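Local atomic coordinates of glucan-binding protein C, GbpC (Streptococcus mutans UA159, PDB entry 5UQZ), a protein that binds glucan at the streptococcal cell wall and probably mediates both sucrose-dependent and sucrose-independent adherence, this chain being its calcium-binding beta-supersandwich part with a long helix. Residues G242-V247 and M305-E310; Q99-N104 and G183-N188; V32-A37 and A274-D279. One frame throughout, in Å; residues are numbered along the deposited sequence.

Interaction 1 pairs two antiparallel strands and the turns beside them; interaction 2 holds a loop against a strand end; they lie in different sheets, with centres about 31 Å apart. Interaction 2 is the more buried of the two and relies on polar side chains that bridge loop and strand end. Interaction 1, partly buried, combines strand pairing with a buried asparagine, with charged side chains toward solvent. Interaction 3 holds other elements altogether: the helix 3-51, which runs outward from the body, meets the 274-279 loop. It is the smallest contact, mostly van der Waals contact of an alanine and a glutamate chain with a phenylalanine ring, plus one bridging water, and has no direct hydrogen bond between its segments.

Interaction 1 (G242-V247 and M305-E310); sequences GDNEFV and MTYKGE
Backbone pairing joins Glu245 and Thr306 as an antiparallel hydrogen-bonded pair: Glu245 N reaches Thr306 O at 3.1 Å, and Thr306 N returns to Glu245 O at 2.8 Å. Phe246 and Met305 form the adjoining non-hydrogen-bonded pair, and Met305 CA also makes a CA-H...O contact with Glu245 O. Beyond the strands, the buried amide of Asn244 takes over the bridging. Its OD1 accepts from Lys308 N at 2.8 Å, while ND2 gives a nearly straight bond (179°) to Glu310 O at 2.9 Å; that oxygen lies in the amide plane, although the donor stands well above the carbonyl plane. Placing CG beside the backbone N (chi1 -53°) turns the amide to these two groups, and a further bond from ND2 to Leu241 O helps fix its rotation. The Asn244 amide runs alongside the Tyr307 ring, planes 32° apart, Asn244 OD1 3.4 Å from Tyr307 CD1. Van der Waals contact is lighter: the Val247 methyl CG2 lies 3.7 Å from the hydroxyl Thr306 OG1, which hydrogen-bonds to Arg57. Among the charges, extended Lys308 crosses Glu245 in a weak, long salt bridge, Lys308 NZ to Glu245 OE2 3.4 Å. The carboxylates of Asp243 and Glu310 also approach, Asp243 OD2 to Glu310 OE2 3.5 Å, which may raise the affinity of one for a proton. Strand 303-306 is the middle of a three-stranded antiparallel sheet, between 245-247 and 219-222; Met305 packs on Met220 and Leu222, and both Asn244 and Met305 touch Phe312 of strand 312-319.

Interaction 2 (Q99-N104 and G183-N188); sequences QYNTDN and GAQTSN
The Tyr100 ring meets Gly183 obliquely, Tyr100 CD1 lying 3.4 Å from Gly183 N, and also stacks with Phe181. Tyr100 CB sits 4.0 Å from Gly183 CA, directly against the bare backbone. The side chains of Asn101 and Gln185 lie side by side and point the same way, their amides steeply inclined and not hydrogen-bonded to each other. Asp103 turns its carboxylate 65° from the Gln185 amide and receives Gln185 NE2 on Asp103 OD2 at 3.1 Å; the donor comes from above the carboxylate plane, while OD2 lies in the amide plane. Gln185 reaches it by leaving with CG opposite the backbone N (chi1 178°) and then bending at chi2, which also lets OE1 accept from Thr186 N. Thr102 OG1 takes a fairly straight bond (169°) from Gln185 N at 3.0 Å and has Asn163 as a second partner. Water 1 links Asp103 OD1 to Ser187 OG, 2.7 Å from each. Asn101 OD1 accepts from Asp103 N, 2.9 Å away, in an Asx turn that leads into the 3-10 segment 102-104. The Asx turn shapes the loop after helix 96-99, and the bonds from Gln185 to Thr102 and Asp103 hold it to the end of strand 180-184, an inner strand of a four-stranded antiparallel sheet.

Interaction 3 (V32-A37 and A274-D279); sequences VKEYEA and ATFNGD
Glu34 crosses the CD1-CE1 side of the Phe276 ring obliquely, Glu34 CB standing 3.7 Å from Phe276 CE1. Farther out, Glu34 CD comes 3.7 Å from Phe276 CD1, at the ring's edge and near its plane. The carboxylate is turned 71° from the ring, with OE1 at the edge in the ring plane. With CG on the backbone N side (chi1 -70°) and the chain extended beyond it, the acid passes the ring edge and reaches water 2, which donates to Glu34 OE2 at 2.7 Å and accepts from Asn277 N at 2.9 Å. OE2 also forms a salt bridge with Lys270, so the carboxylate is held by a charge as well as by solvent. This face belongs to the helix 3-51, predicted to form a coiled coil over 18-45; here it meets an irregular loop between strands 260-263 and 303-306. One turn after Glu34, Ala37 points its CB toward the loop. Ala37 CB touches Thr275 CG2 at 3.6 Å and Phe276 CZ at 4.0 Å, the ring meeting it obliquely. The Thr275 methyl CG2 itself lies over one face of the Phe276 ring, 3.5 Å above its plane and offset toward the rim. Outside the two segments, Phe276 packs edge-to-face with Tyr300, whose hydroxyl hydrogen-bonds to Thr275 N.

Interaction 1 (G242-V247 and M305-E310)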
loop_
_atom_site.group_PDB
_atom_site.type_symbol
_atom_site.label_atom_id
_atom_site.label_comp_id
_atom_site.label_asym_id
_atom_site.label_seq_id
_atom_site.Cartn_x
_atom_site.Cartn_y
_atom_site.Cartn_z
ATOM N N GLY A 242 -14.360 6.154 -9.796
ATOM C CA GLY A 242 -15.319 5.952 -10.858
ATOM C C GLY A 242 -16.696 5.739 -10.268
ATOM O O GLY A 242 -17.124 6.438 -9.344
ATOM N N ASP A 243 -17.408 4.758 -10.806
ATOM C CA ASP A 243 -18.728 4.390 -10.317
ATOM C C ASP A 243 -18.727 3.504 -9.073
ATOM O O ASP A 243 -19.805 3.168 -8.543
ATOM C CB ASP A 243 -19.515 3.747 -11.463
ATOM C CG ASP A 243 -21.011 3.700 -11.199
ATOM O OD1 ASP A 243 -21.556 4.691 -10.656
ATOM O OD2 ASP A 243 -21.612 2.680 -11.501
ATOM N N ASN A 244 -17.560 3.145 -8.562
ATOM C CA ASN A 244 -17.481 2.417 -7.288
ATOM C C ASN A 244 -17.649 3.398 -6.144
ATOM O O ASN A 244 -17.574 4.611 -6.340
ATOM C CB ASN A 244 -16.156 1.689 -7.230
ATOM C CG ASN A 244 -15.971 0.833 -8.468
ATOM O OD1 ASN A 244 -16.656 -0.189 -8.640
ATOM N ND2 ASN A 244 -15.017 1.200 -9.336
ATOM N N GLU A 245 -17.899 2.887 -4.940
ATOM C CA GLU A 245 -18.298 3.731 -3.815
ATOM C C GLU A 245 -17.220 3.779 -2.745
ATOM O O GLU A 245 -16.788 2.744 -2.252
ATOM C CB GLU A 245 -19.602 3.218 -3.237
ATOM C CG GLU A 245 -20.158 4.078 -2.174
ATOM C CD GLU A 245 -21.587 3.719 -1.812
ATOM O OE1 GLU A 245 -22.077 4.373 -0.855
ATOM O OE2 GLU A 245 -22.199 2.834 -2.479
ATOM N N PHE A 246 -16.857 4.981 -2.296
ATOM C CA PHE A 246 -15.852 5.130 -1.251
ATOM C C PHE A 246 -16.405 4.676 0.092
ATOM O O PHE A 246 -17.538 4.999 0.433
ATOM C CB PHE A 246 -15.452 6.611 -1.148
ATOM C CG PHE A 246 -14.458 6.920 -0.059
ATOM C CD1 PHE A 246 -13.302 6.182 0.118
ATOM C CD2 PHE A 246 -14.643 8.058 0.721
ATOM C CE1 PHE A 246 -12.372 6.542 1.064
ATOM C CE2 PHE A 246 -13.711 8.417 1.687
ATOM C CZ PHE A 246 -12.582 7.651 1.870
ATOM N N VAL A 247 -15.595 3.936 0.850
ATOM C CA VAL A 247 -15.852 3.601 2.233
ATOM C C VAL A 247 -14.751 4.258 3.068
ATOM O O VAL A 247 -13.572 3.852 3.008
ATOM C CB VAL A 247 -15.902 2.083 2.442
ATOM C CG1 VAL A 247 -16.105 1.792 3.917
ATOM C CG2 VAL A 247 -17.023 1.461 1.580
ATOM N N MET A 305 -13.317 0.605 -0.752
ATOM C CA MET A 305 -14.410 0.830 -1.678
ATOM C C MET A 305 -15.389 -0.322 -1.608
ATOM O O MET A 305 -15.019 -1.464 -1.345
ATOM C CB MET A 305 -13.963 1.029 -3.119
ATOM C CG MET A 305 -13.200 -0.126 -3.698
ATOM S SD MET A 305 -12.832 0.218 -5.462
ATOM C CE MET A 305 -11.672 -1.111 -5.808
ATOM N N THR A 306 -16.655 -0.029 -1.908
ATOM C CA THR A 306 -17.581 -1.052 -2.400
ATOM C C THR A 306 -17.348 -1.144 -3.893
ATOM O O THR A 306 -17.621 -0.172 -4.635
ATOM C CB THR A 306 -19.021 -0.677 -2.074
ATOM O OG1 THR A 306 -19.174 -0.585 -0.651
ATOM C CG2 THR A 306 -19.963 -1.733 -2.621
ATOM N N TYR A 307 -16.714 -2.224 -4.303
ATOM C CA TYR A 307 -16.346 -2.424 -5.691
ATOM C C TYR A 307 -17.527 -3.030 -6.429
ATOM O O TYR A 307 -18.010 -4.126 -6.093
ATOM C CB TYR A 307 -15.117 -3.342 -5.765
ATOM C CG TYR A 307 -14.707 -3.605 -7.206
ATOM C CD1 TYR A 307 -14.317 -2.556 -8.028
ATOM C CD2 TYR A 307 -14.771 -4.890 -7.768
ATOM C CE1 TYR A 307 -14.015 -2.771 -9.373
ATOM C CE2 TYR A 307 -14.452 -5.115 -9.070
ATOM C CZ TYR A 307 -14.072 -4.080 -9.871
ATOM O OH TYR A 307 -13.774 -4.260 -11.201
ATOM N N LYS A 308 -17.995 -2.301 -7.445
ATOM C CA LYS A 308 -19.219 -2.672 -8.163
ATOM C C LYS A 308 -18.905 -3.262 -9.537
ATOM O O LYS A 308 -19.810 -3.462 -10.346
ATOM C CB LYS A 308 -20.117 -1.449 -8.306
ATOM C CG LYS A 308 -20.616 -1.003 -6.915
ATOM C CD LYS A 308 -21.497 0.265 -7.048
ATOM C CE LYS A 308 -21.939 0.741 -5.677
ATOM N NZ LYS A 308 -22.838 1.934 -5.674
ATOM N N GLY A 309 -17.644 -3.538 -9.820
ATOM C CA GLY A 309 -17.300 -4.141 -11.095
ATOM C C GLY A 309 -16.939 -3.169 -12.185
ATOM O O GLY A 309 -16.669 -3.614 -13.291
ATOM N N GLU A 310 -16.793 -1.918 -11.893
ATOM C CA GLU A 310 -16.542 -0.888 -12.886
ATOM C C GLU A 310 -15.121 -0.350 -12.764
ATOM O O GLU A 310 -14.488 -0.459 -11.706
ATOM C CB GLU A 310 -17.571 0.221 -12.655
ATOM C CG GLU A 310 -19.005 -0.309 -12.881
ATOM C CD GLU A 310 -19.894 0.595 -13.712
ATOM O OE1 GLU A 310 -19.502 1.687 -14.202
ATOM O OE2 GLU A 310 -21.058 0.198 -13.870
#

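Interaction 2 (Q99-N104 and G183-N188)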
loop_
_atom_site.group_PDB
_atom_site.type_symbol
_atom_site.label_atom_id
_atom_site.label_comp_id
_atom_site.label_asym_id
_atom_site.label_seq_id
_atom_site.Cartn_x
_atom_site.Cartn_y
_atom_site.Cartn_z
ATOM N N GLN A 99 15.901 0.677 -9.710
ATOM C CA GLN A 99 15.293 -0.400 -10.482
ATOM C C GLN A 99 14.167 0.109 -11.363
ATOM O O GLN A 99 13.917 -0.462 -12.427
ATOM C CB GLN A 99 14.774 -1.450 -9.522
ATOM C CG GLN A 99 14.386 -2.725 -10.142
ATOM C CD GLN A 99 14.225 -3.790 -9.076
ATOM O OE1 GLN A 99 14.983 -3.830 -8.085
ATOM N NE2 GLN A 99 13.258 -4.639 -9.258
ATOM N N TYR A 100 13.466 1.159 -10.931
ATOM C CA TYR A 100 12.385 1.721 -11.717
ATOM C C TYR A 100 12.811 2.982 -12.448
ATOM O O TYR A 100 11.957 3.679 -13.002
ATOM C CB TYR A 100 11.154 1.959 -10.848
ATOM C CG TYR A 100 10.449 0.637 -10.551
ATOM C CD1 TYR A 100 9.465 0.142 -11.423
ATOM C CD2 TYR A 100 10.816 -0.135 -9.456
ATOM C CE1 TYR A 100 8.831 -1.053 -11.150
ATOM C CE2 TYR A 100 10.193 -1.328 -9.177
ATOM C CZ TYR A 100 9.215 -1.812 -10.059
ATOM O OH TYR A 100 8.566 -2.988 -9.781
ATOM N N ASN A 101 14.102 3.261 -12.517
ATOM C CA ASN A 101 14.581 4.395 -13.295
ATOM C C ASN A 101 14.627 3.970 -14.758
ATOM O O ASN A 101 15.565 3.316 -15.196
ATOM C CB ASN A 101 15.944 4.844 -12.798
ATOM C CG ASN A 101 16.438 6.049 -13.558
ATOM O OD1 ASN A 101 15.839 6.449 -14.574
ATOM N ND2 ASN A 101 17.511 6.668 -13.073
ATOM N N THR A 102 13.584 4.322 -15.523
ATOM C CA THR A 102 13.504 3.919 -16.925
ATOM C C THR A 102 14.637 4.486 -17.766
ATOM O O THR A 102 14.871 3.980 -18.877
ATOM C CB THR A 102 12.119 4.255 -17.493
ATOM O OG1 THR A 102 11.759 5.598 -17.122
ATOM C CG2 THR A 102 11.053 3.317 -16.930
ATOM N N ASP A 103 15.353 5.509 -17.289
ATOM C CA ASP A 103 16.525 5.975 -18.037
ATOM C C ASP A 103 17.617 4.905 -18.098
ATOM O O ASP A 103 18.523 4.997 -18.941
ATOM C CB ASP A 103 17.174 7.156 -17.313
ATOM C CG ASP A 103 16.361 8.438 -17.378
ATOM O OD1 ASP A 103 15.374 8.522 -18.116
ATOM O OD2 ASP A 103 16.765 9.398 -16.692
ATOM N N ASN A 104 17.591 3.941 -17.177
ATOM C CA ASN A 104 18.665 2.958 -17.046
ATOM C C ASN A 104 18.400 1.679 -17.833
ATOM O O ASN A 104 19.116 0.688 -17.664
ATOM C CB ASN A 104 18.845 2.597 -15.570
ATOM C CG ASN A 104 19.456 3.722 -14.760
ATOM O OD1 ASN A 104 20.077 4.623 -15.307
ATOM N ND2 ASN A 104 19.307 3.651 -13.445
ATOM N N GLY A 183 6.588 1.837 -11.962
ATOM C CA GLY A 183 7.373 3.040 -11.753
ATOM C C GLY A 183 8.027 3.510 -13.036
ATOM O O GLY A 183 8.063 2.801 -14.041
ATOM N N ALA A 184 8.592 4.719 -12.967
ATOM C CA ALA A 184 9.291 5.313 -14.104
ATOM C C ALA A 184 10.167 6.430 -13.587
ATOM O O ALA A 184 9.956 6.951 -12.502
ATOM C CB ALA A 184 8.290 5.878 -15.096
ATOM N N GLN A 185 11.135 6.845 -14.421
ATOM C CA GLN A 185 11.857 8.079 -14.102
ATOM C C GLN A 185 10.872 9.241 -14.017
ATOM O O GLN A 185 9.827 9.240 -14.695
ATOM C CB GLN A 185 12.910 8.352 -15.189
ATOM C CG GLN A 185 13.718 9.651 -15.001
ATOM C CD GLN A 185 14.496 9.689 -13.664
ATOM O OE1 GLN A 185 13.917 9.873 -12.579
ATOM N NE2 GLN A 185 15.830 9.615 -13.747
ATOM N N THR A 186 11.209 10.248 -13.188
ATOM C CA THR A 186 10.497 11.526 -13.203
ATOM C C THR A 186 11.345 12.459 -14.054
ATOM O O THR A 186 12.351 13.016 -13.591
ATOM C CB THR A 186 10.328 12.070 -11.788
ATOM O OG1 THR A 186 9.705 11.062 -10.973
ATOM C CG2 THR A 186 9.433 13.312 -11.779
ATOM N N SER A 187 10.975 12.581 -15.326
ATOM C CA SER A 187 11.857 13.229 -16.284
ATOM C C SER A 187 11.827 14.748 -16.199
ATOM O O SER A 187 12.795 15.382 -16.624
ATOM C CB SER A 187 11.469 12.813 -17.700
ATOM O OG SER A 187 11.629 11.417 -17.864
ATOM N N ASN A 188 10.733 15.332 -15.727
ATOM C CA ASN A 188 10.555 16.781 -15.767
ATOM C C ASN A 188 10.460 17.372 -14.375
ATOM O O ASN A 188 10.025 16.702 -13.446
ATOM C CB ASN A 188 9.286 17.087 -16.529
ATOM C CG ASN A 188 9.298 16.462 -17.902
ATOM O OD1 ASN A 188 10.255 16.638 -18.667
ATOM N ND2 ASN A 188 8.250 15.723 -18.236
HETATM O O HOH W 1 14.145 10.910 -18.623
#

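Interaction 3 (V32-A37 and A274-D279)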
loop_
_atom_site.group_PDB
_atom_site.type_symbol
_atom_site.label_atom_id
_atom_site.label_comp_id
_atom_site.label_asym_id
_atom_site.label_seq_id
_atom_site.Cartn_x
_atom_site.Cartn_y
_atom_site.Cartn_z
ATOM N N VAL A 32 1.981 8.018 23.939
ATOM C CA VAL A 32 0.655 8.388 24.428
ATOM C C VAL A 32 -0.141 9.035 23.312
ATOM O O VAL A 32 -1.329 8.758 23.148
ATOM C CB VAL A 32 0.735 9.304 25.661
ATOM C CG1 VAL A 32 -0.626 9.975 25.952
ATOM C CG2 VAL A 32 1.214 8.543 26.866
ATOM N N LYS A 33 0.498 9.900 22.523
ATOM C CA LYS A 33 -0.237 10.534 21.440
ATOM C C LYS A 33 -0.672 9.513 20.404
ATOM O O LYS A 33 -1.798 9.583 19.876
ATOM C CB LYS A 33 0.640 11.617 20.810
ATOM C CG LYS A 33 0.730 12.846 21.697
ATOM C CD LYS A 33 1.585 13.881 21.113
ATOM C CE LYS A 33 2.943 13.341 21.011
ATOM N NZ LYS A 33 3.597 13.731 19.734
ATOM N N GLU A 34 0.206 8.566 20.088
ATOM C CA GLU A 34 -0.167 7.558 19.109
ATOM C C GLU A 34 -1.293 6.695 19.644
ATOM O O GLU A 34 -2.237 6.378 18.917
ATOM C CB GLU A 34 1.030 6.681 18.749
ATOM C CG GLU A 34 2.091 7.386 17.955
ATOM C CD GLU A 34 3.074 6.412 17.324
ATOM O OE1 GLU A 34 2.929 5.172 17.456
ATOM O OE2 GLU A 34 3.992 6.892 16.654
ATOM N N TYR A 35 -1.205 6.314 20.921
ATOM C CA TYR A 35 -2.229 5.498 21.550
ATOM C C TYR A 35 -3.573 6.205 21.520
ATOM O O TYR A 35 -4.609 5.597 21.215
ATOM C CB TYR A 35 -1.828 5.219 23.006
ATOM C CG TYR A 35 -2.911 4.510 23.744
ATOM C CD1 TYR A 35 -3.044 3.125 23.660
ATOM C CD2 TYR A 35 -3.843 5.220 24.476
ATOM C CE1 TYR A 35 -4.029 2.477 24.325
ATOM C CE2 TYR A 35 -4.884 4.562 25.137
ATOM C CZ TYR A 35 -4.961 3.194 25.037
ATOM O OH TYR A 35 -5.946 2.502 25.703
ATOM N N GLU A 36 -3.595 7.497 21.867
ATOM C CA GLU A 36 -4.867 8.193 21.896
ATOM C C GLU A 36 -5.487 8.249 20.507
ATOM O O GLU A 36 -6.717 8.127 20.358
ATOM C CB GLU A 36 -4.701 9.582 22.495
ATOM C CG GLU A 36 -4.309 9.579 23.983
ATOM C CD GLU A 36 -5.338 8.920 24.894
ATOM O OE1 GLU A 36 -6.539 8.878 24.555
ATOM O OE2 GLU A 36 -4.939 8.477 25.999
ATOM N N ALA A 37 -4.658 8.446 19.463
ATOM C CA ALA A 37 -5.220 8.446 18.113
ATOM C C ALA A 37 -5.745 7.068 17.720
ATOM O O ALA A 37 -6.861 6.943 17.173
ATOM C CB ALA A 37 -4.134 8.883 17.151
ATOM N N ALA A 274 2.101 14.456 10.386
ATOM C CA ALA A 274 1.401 13.175 10.384
ATOM C C ALA A 274 1.265 12.649 11.811
ATOM O O ALA A 274 2.072 12.933 12.703
ATOM C CB ALA A 274 2.207 12.161 9.585
ATOM N N THR A 275 0.235 11.826 12.017
ATOM C CA THR A 275 0.021 11.233 13.343
ATOM C C THR A 275 0.984 10.099 13.631
ATOM O O THR A 275 1.369 9.889 14.795
ATOM C CB THR A 275 -1.421 10.747 13.443
ATOM O OG1 THR A 275 -2.292 11.847 13.154
ATOM C CG2 THR A 275 -1.731 10.125 14.817
ATOM N N PHE A 276 1.357 9.361 12.604
ATOM C CA PHE A 276 2.262 8.231 12.702
ATOM C C PHE A 276 3.316 8.396 11.625
ATOM O O PHE A 276 3.009 8.895 10.537
ATOM C CB PHE A 276 1.517 6.901 12.460
ATOM C CG PHE A 276 0.324 6.723 13.347
ATOM C CD1 PHE A 276 0.445 6.275 14.663
ATOM C CD2 PHE A 276 -0.942 6.962 12.869
ATOM C CE1 PHE A 276 -0.702 6.112 15.474
ATOM C CE2 PHE A 276 -2.073 6.812 13.669
ATOM C CZ PHE A 276 -1.967 6.376 14.967
ATOM N N ASN A 277 4.536 7.923 11.883
ATOM C CA ASN A 277 5.518 7.830 10.805
ATOM C C ASN A 277 5.215 6.623 9.935
ATOM O O ASN A 277 4.894 5.543 10.436
ATOM C CB ASN A 277 6.919 7.680 11.385
ATOM C CG ASN A 277 7.422 8.974 11.987
ATOM O OD1 ASN A 277 7.311 10.043 11.369
ATOM N ND2 ASN A 277 7.989 8.895 13.188
ATOM N N GLY A 278 5.359 6.799 8.626
ATOM C CA GLY A 278 5.149 5.730 7.689
ATOM C C GLY A 278 6.340 4.825 7.476
ATOM O O GLY A 278 6.148 3.654 7.121
ATOM N N ASP A 279 7.557 5.368 7.626
ATOM C CA ASP A 279 8.788 4.685 7.231
ATOM C C ASP A 279 9.217 3.703 8.306
ATOM O O ASP A 279 8.842 3.818 9.487
ATOM C CB ASP A 279 10.000 5.622 7.099
ATOM C CG ASP A 279 9.915 6.606 5.949
ATOM O OD1 ASP A 279 9.014 6.516 5.102
ATOM O OD2 ASP A 279 10.840 7.492 5.882
HETATM O O HOH W 2 4.702 6.141 14.155
#